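Long-range contact in response regulator receiver protein (Sinorhizobium medicae, PDB 2RDM), which probably acts as a CheY-like receiver domain that takes up a phosphoryl group in bacterial two-component signalling: residues Arg74-His88 against Asn96-Phe108. The protein carries 1 engineered substitution. Numbering follows the deposited sequence.
Sequences REIDPNMPIVYISGH and NGVPDSIILEKPF. With GOL (glycerol), chain E.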
loop_
_atom_site.group_PDB
_atom_site.type_symbol
_atom_site.label_atom_id
_atom_site.label_comp_id
_atom_site.label_asym_id
_atom_site.label_seq_id
_atom_site.Cartn_x
_atom_site.Cartn_y
_atom_site.Cartn_z
ATOM N N ARG A 74 10.538 -2.246 -19.444
ATOM C CA ARG A 74 10.773 -1.177 -18.461
ATOM C C ARG A 74 11.837 -0.154 -18.865
ATOM O O ARG A 74 11.799 0.992 -18.414
ATOM C CB ARG A 74 11.057 -1.775 -17.087
ATOM C CG ARG A 74 9.815 -2.384 -16.427
ATOM C CD ARG A 74 8.920 -1.296 -15.851
ATOM N NE ARG A 74 7.762 -1.825 -15.136
ATOM C CZ ARG A 74 7.757 -2.189 -13.851
ATOM N NH1 ARG A 74 8.849 -2.101 -13.102
ATOM N NH2 ARG A 74 6.645 -2.639 -13.307
ATOM N N GLU A 75 12.777 -0.567 -19.711
ATOM C CA GLU A 75 13.695 0.382 -20.361
ATOM C C GLU A 75 12.940 1.367 -21.267
ATOM O O GLU A 75 13.217 2.567 -21.258
ATOM C CB GLU A 75 14.759 -0.360 -21.170
ATOM C CG GLU A 75 15.838 -1.004 -20.322
ATOM C CD GLU A 75 16.646 -2.036 -21.089
ATOM O OE1 GLU A 75 16.597 -2.039 -22.340
ATOM O OE2 GLU A 75 17.331 -2.853 -20.432
ATOM N N ILE A 76 11.969 0.852 -22.020
ATOM C CA ILE A 76 11.132 1.662 -22.902
ATOM C C ILE A 76 10.182 2.534 -22.085
ATOM O O ILE A 76 10.045 3.735 -22.350
ATOM C CB ILE A 76 10.388 0.757 -23.932
ATOM C CG1 ILE A 76 11.380 0.275 -24.995
ATOM C CG2 ILE A 76 9.223 1.481 -24.619
ATOM C CD1 ILE A 76 11.231 -1.163 -25.374
ATOM N N ASP A 77 9.553 1.938 -21.074
ATOM C CA ASP A 77 8.604 2.660 -20.238
ATOM C C ASP A 77 8.759 2.175 -18.807
ATOM O O ASP A 77 8.327 1.072 -18.484
ATOM C CB ASP A 77 7.179 2.429 -20.751
ATOM C CG ASP A 77 6.103 3.089 -19.882
ATOM O OD1 ASP A 77 6.411 3.795 -18.896
ATOM O OD2 ASP A 77 4.915 2.885 -20.205
ATOM N N PRO A 78 9.355 3.012 -17.942
ATOM C CA PRO A 78 9.644 2.691 -16.541
ATOM C C PRO A 78 8.404 2.357 -15.715
ATOM O O PRO A 78 8.514 1.704 -14.684
ATOM C CB PRO A 78 10.323 3.966 -16.020
ATOM C CG PRO A 78 9.868 5.056 -16.954
ATOM C CD PRO A 78 9.794 4.381 -18.288
ATOM N N ASN A 79 7.237 2.790 -16.176
ATOM C CA ASN A 79 5.973 2.521 -15.486
ATOM C C ASN A 79 5.151 1.362 -16.053
ATOM O O ASN A 79 4.037 1.114 -15.582
ATOM C CB ASN A 79 5.134 3.800 -15.478
ATOM C CG ASN A 79 5.838 4.940 -14.774
ATOM O OD1 ASN A 79 6.008 6.020 -15.336
ATOM N ND2 ASN A 79 6.274 4.697 -13.546
HETATM N N MSE A 80 5.708 0.646 -17.035
HETATM C CA MSE A 80 4.971 -0.375 -17.780
HETATM C C MSE A 80 4.405 -1.421 -16.827
HETATM O O MSE A 80 5.160 -1.965 -16.031
HETATM C CB MSE A 80 5.886 -1.103 -18.770
HETATM C CG MSE A 80 5.115 -2.063 -19.676
HETATM SE SE MSE A 80 4.111 -1.065 -21.093
HETATM C CE MSE A 80 5.566 -1.052 -22.388
ATOM N N PRO A 81 3.083 -1.648 -16.866
ATOM C CA PRO A 81 2.452 -2.779 -16.200
ATOM C C PRO A 81 3.059 -4.113 -16.655
ATOM O O PRO A 81 3.156 -4.377 -17.849
ATOM C CB PRO A 81 1.001 -2.674 -16.654
ATOM C CG PRO A 81 0.799 -1.186 -16.820
ATOM C CD PRO A 81 2.079 -0.752 -17.477
ATOM N N ILE A 82 3.481 -4.927 -15.702
ATOM C CA ILE A 82 4.128 -6.192 -16.047
ATOM C C ILE A 82 3.436 -7.287 -15.245
ATOM O O ILE A 82 3.397 -7.204 -14.017
ATOM C CB ILE A 82 5.634 -6.180 -15.702
ATOM C CG1 ILE A 82 6.391 -5.101 -16.490
ATOM C CG2 ILE A 82 6.261 -7.580 -15.889
ATOM C CD1 ILE A 82 6.528 -5.355 -17.975
ATOM N N VAL A 83 2.848 -8.256 -15.945
ATOM C CA VAL A 83 2.300 -9.460 -15.319
ATOM C C VAL A 83 3.039 -10.658 -15.892
ATOM O O VAL A 83 2.997 -10.895 -17.103
ATOM C CB VAL A 83 0.785 -9.640 -15.579
ATOM C CG1 VAL A 83 0.255 -10.915 -14.901
ATOM C CG2 VAL A 83 -0.024 -8.418 -15.070
ATOM N N TYR A 84 3.658 -11.439 -15.017
ATOM C CA TYR A 84 4.298 -12.686 -15.425
ATOM C C TYR A 84 3.339 -13.849 -15.267
ATOM O O TYR A 84 2.557 -13.888 -14.321
ATOM C CB TYR A 84 5.519 -12.973 -14.566
ATOM C CG TYR A 84 6.591 -11.892 -14.512
ATOM C CD1 TYR A 84 7.499 -11.720 -15.564
ATOM C CD2 TYR A 84 6.704 -11.056 -13.398
ATOM C CE1 TYR A 84 8.492 -10.753 -15.499
ATOM C CE2 TYR A 84 7.697 -10.080 -13.320
ATOM C CZ TYR A 84 8.564 -9.914 -14.384
ATOM O OH TYR A 84 9.559 -9.000 -14.292
ATOM N N ILE A 85 3.439 -14.834 -16.160
ATOM C CA ILE A 85 2.590 -16.026 -16.115
ATOM C C ILE A 85 3.491 -17.257 -16.072
ATOM O O ILE A 85 4.217 -17.509 -17.030
ATOM C CB ILE A 85 1.673 -16.130 -17.367
ATOM C CG1 ILE A 85 0.791 -14.887 -17.546
ATOM C CG2 ILE A 85 0.850 -17.417 -17.346
ATOM C CD1 ILE A 85 -0.067 -14.502 -16.382
ATOM N N SER A 86 3.352 -18.008 -15.002
ATOM C CA SER A 86 4.211 -19.136 -14.818
ATOM C C SER A 86 3.539 -20.397 -14.469
ATOM O O SER A 86 2.516 -20.406 -13.878
ATOM C CB SER A 86 5.267 -18.838 -13.816
ATOM O OG SER A 86 4.771 -19.074 -12.550
ATOM N N GLY A 87 4.155 -21.508 -14.858
ATOM C CA GLY A 87 3.650 -22.822 -14.506
ATOM C C GLY A 87 4.005 -23.220 -13.087
ATOM O O GLY A 87 3.125 -23.498 -12.271
ATOM N N HIS A 88 5.300 -23.246 -12.792
ATOM C CA HIS A 88 5.800 -23.913 -11.596
ATOM C C HIS A 88 6.451 -22.918 -10.640
ATOM O O HIS A 88 5.847 -22.510 -9.648
ATOM C CB HIS A 88 6.798 -25.010 -11.972
ATOM C CG HIS A 88 6.213 -26.090 -12.828
ATOM N ND1 HIS A 88 5.536 -27.171 -12.304
ATOM C CD2 HIS A 88 6.205 -26.257 -14.172
ATOM C CE1 HIS A 88 5.136 -27.956 -13.287
ATOM N NE2 HIS A 88 5.529 -27.424 -14.432
ATOM N N ASN A 96 14.166 -12.072 -9.658
ATOM C CA ASN A 96 14.221 -11.725 -11.083
ATOM C C ASN A 96 13.137 -10.768 -11.585
ATOM O O ASN A 96 13.311 -10.141 -12.629
ATOM C CB ASN A 96 14.200 -12.982 -11.947
ATOM C CG ASN A 96 15.398 -13.870 -11.720
ATOM O OD1 ASN A 96 16.506 -13.551 -12.138
ATOM N ND2 ASN A 96 15.179 -14.995 -11.058
ATOM N N GLY A 97 12.020 -10.688 -10.864
ATOM C CA GLY A 97 10.906 -9.815 -11.262
ATOM C C GLY A 97 11.287 -8.361 -11.109
ATOM O O GLY A 97 12.158 -8.029 -10.315
ATOM N N VAL A 98 10.643 -7.488 -11.888
ATOM C CA VAL A 98 10.880 -6.056 -11.791
ATOM C C VAL A 98 9.983 -5.447 -10.702
ATOM O O VAL A 98 8.961 -6.024 -10.339
ATOM C CB VAL A 98 10.640 -5.328 -13.163
ATOM C CG1 VAL A 98 11.693 -5.738 -14.184
ATOM C CG2 VAL A 98 9.238 -5.584 -13.708
ATOM N N PRO A 99 10.351 -4.275 -10.168
ATOM C CA PRO A 99 9.492 -3.748 -9.110
ATOM C C PRO A 99 8.059 -3.503 -9.574
ATOM O O PRO A 99 7.847 -3.150 -10.734
ATOM C CB PRO A 99 10.155 -2.423 -8.777
ATOM C CG PRO A 99 11.579 -2.612 -9.170
ATOM C CD PRO A 99 11.503 -3.389 -10.417
ATOM N N ASP A 100 7.107 -3.701 -8.661
ATOM C CA ASP A 100 5.670 -3.475 -8.878
ATOM C C ASP A 100 5.006 -4.349 -9.940
ATOM O O ASP A 100 3.939 -4.008 -10.450
ATOM C CB ASP A 100 5.364 -1.986 -9.151
ATOM C CG ASP A 100 5.866 -1.087 -8.059
ATOM O OD1 ASP A 100 5.526 -1.338 -6.885
ATOM O OD2 ASP A 100 6.604 -0.136 -8.373
ATOM N N SER A 101 5.636 -5.472 -10.268
ATOM C CA SER A 101 5.045 -6.428 -11.175
ATOM C C SER A 101 4.187 -7.394 -10.366
ATOM O O SER A 101 4.257 -7.399 -9.128
ATOM C CB SER A 101 6.142 -7.170 -11.921
ATOM O OG SER A 101 6.974 -7.871 -10.984
ATOM N N ILE A 102 3.353 -8.171 -11.057
ATOM C CA ILE A 102 2.576 -9.247 -10.434
ATOM C C ILE A 102 2.970 -10.553 -11.119
ATOM O O ILE A 102 3.093 -10.584 -12.335
ATOM C CB ILE A 102 1.067 -8.983 -10.588
ATOM C CG1 ILE A 102 0.665 -7.739 -9.773
ATOM C CG2 ILE A 102 0.222 -10.182 -10.175
ATOM C CD1 ILE A 102 -0.806 -7.355 -9.916
ATOM N N ILE A 103 3.198 -11.617 -10.356
ATOM C CA ILE A 103 3.322 -12.935 -10.984
ATOM C C ILE A 103 2.090 -13.797 -10.675
ATOM O O ILE A 103 1.645 -13.860 -9.521
ATOM C CB ILE A 103 4.666 -13.672 -10.636
ATOM C CG1 ILE A 103 4.763 -15.000 -11.412
ATOM C CG2 ILE A 103 4.840 -13.857 -9.137
ATOM C CD1 ILE A 103 6.166 -15.539 -11.572
ATOM N N LEU A 104 1.534 -14.420 -11.708
ATOM C CA LEU A 104 0.416 -15.334 -11.556
ATOM C C LEU A 104 0.913 -16.753 -11.802
ATOM O O LEU A 104 1.450 -17.041 -12.862
ATOM C CB LEU A 104 -0.684 -14.985 -12.551
ATOM C CG LEU A 104 -1.234 -13.551 -12.563
ATOM C CD1 LEU A 104 -2.324 -13.432 -13.606
ATOM C CD2 LEU A 104 -1.758 -13.159 -11.200
ATOM N N GLU A 105 0.755 -17.635 -10.822
ATOM C CA GLU A 105 1.171 -19.020 -11.013
ATOM C C GLU A 105 -0.032 -19.928 -11.218
ATOM O O GLU A 105 -1.017 -19.844 -10.483
ATOM C CB GLU A 105 2.085 -19.517 -9.882
ATOM C CG GLU A 105 1.574 -19.298 -8.460
ATOM C CD GLU A 105 2.578 -19.734 -7.386
ATOM O OE1 GLU A 105 2.482 -19.224 -6.245
ATOM O OE2 GLU A 105 3.457 -20.582 -7.675
ATOM N N LYS A 106 0.056 -20.775 -12.239
ATOM C CA LYS A 106 -1.005 -21.722 -12.580
ATOM C C LYS A 106 -1.299 -22.662 -11.404
ATOM O O LYS A 106 -0.368 -23.127 -10.746
ATOM C CB LYS A 106 -0.626 -22.504 -13.843
ATOM C CG LYS A 106 -0.513 -21.621 -15.078
ATOM C CD LYS A 106 0.115 -22.369 -16.234
ATOM C CE LYS A 106 0.445 -21.431 -17.368
ATOM N NZ LYS A 106 1.320 -22.107 -18.358
ATOM N N PRO A 107 -2.593 -22.904 -11.104
ATOM C CA PRO A 107 -3.749 -22.352 -11.809
ATOM C C PRO A 107 -4.157 -20.965 -11.304
ATOM O O PRO A 107 -4.011 -20.658 -10.119
ATOM C CB PRO A 107 -4.851 -23.361 -11.498
ATOM C CG PRO A 107 -4.487 -23.910 -10.158
ATOM C CD PRO A 107 -2.999 -23.790 -9.996
ATOM N N PHE A 108 -4.636 -20.140 -12.228
ATOM C CA PHE A 108 -5.283 -18.876 -11.891
ATOM C C PHE A 108 -6.457 -18.683 -12.825
ATOM O O PHE A 108 -6.533 -19.320 -13.880
ATOM C CB PHE A 108 -4.298 -17.687 -11.950
ATOM C CG PHE A 108 -3.631 -17.513 -13.279
ATOM C CD1 PHE A 108 -4.211 -16.709 -14.258
ATOM C CD2 PHE A 108 -2.410 -18.125 -13.547
ATOM C CE1 PHE A 108 -3.600 -16.555 -15.497
ATOM C CE2 PHE A 108 -1.790 -17.962 -14.777
ATOM C CZ PHE A 108 -2.391 -17.181 -15.750
HETATM C C1 GOL E . 8.936 1.632 -11.438
HETATM O O1 GOL E . 9.563 2.850 -11.774
HETATM C C2 GOL E . 7.438 1.868 -11.314
HETATM O O2 GOL E . 7.100 2.078 -9.959
HETATM C C3 GOL E . 6.700 0.647 -11.838
HETATM O O3 GOL E . 5.322 0.935 -11.856
HETATM O O HOH W 1 3.800 -3.291 -13.121
HETATM O O HOH W 2 12.019 -9.282 -14.962
#
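R74 meets P99 end-on: NH1 and NH2 both donate to P99 O, NH1 at 2.8 Å, and the oxygen lies in the guanidinium plane. NH1 also donates to A94 O of the second subunit. One face of that group carries V98 CG2, the other a glycerol probably left from crystallisation. A bend at chi2 (-77°) turns the arginine so that NE reaches M80 O at 2.8 Å, tying the end of helix 66-76 to the approach of strand 82-86. An alanine here removes the arginine donors to P99 O and M80 O, and would probably leave the type II turn V98-S101 less firmly tied to the end of helix 66-76. The ring of Y84 lies against residues 97-101. Its OH accepts from V98 N at 3.0 Å, and a water links the same hydroxyl to N96 O; CE2 sits 3.3 Å from S101 OG, which itself donates to V98 O. Beyond the ring, strands 82-86 and 102-105 run parallel, their axes 4.6 Å apart and inclined by 21°, with I102 N, Y84 N, L104 N, S86 N and K106 N bonded alternately across. On the face of Y84 and S86, I103 CG1 packs on Y84 CB; S86 OG is buried without a polar partner. On the other, in the conformer modelled here, I85 CD1 lies near L104 CD1 and F108 CZ, just past the cis peptide before P107. This is the beta-alpha-beta crossover through helix 93-96 of a CheY-like receiver. Strand 102-105 edges the chain's sheet, strand 53-57 flanks 82-86, W67 and W93 meet the Y84 ring, and helix 110-122 covers V83 and I102.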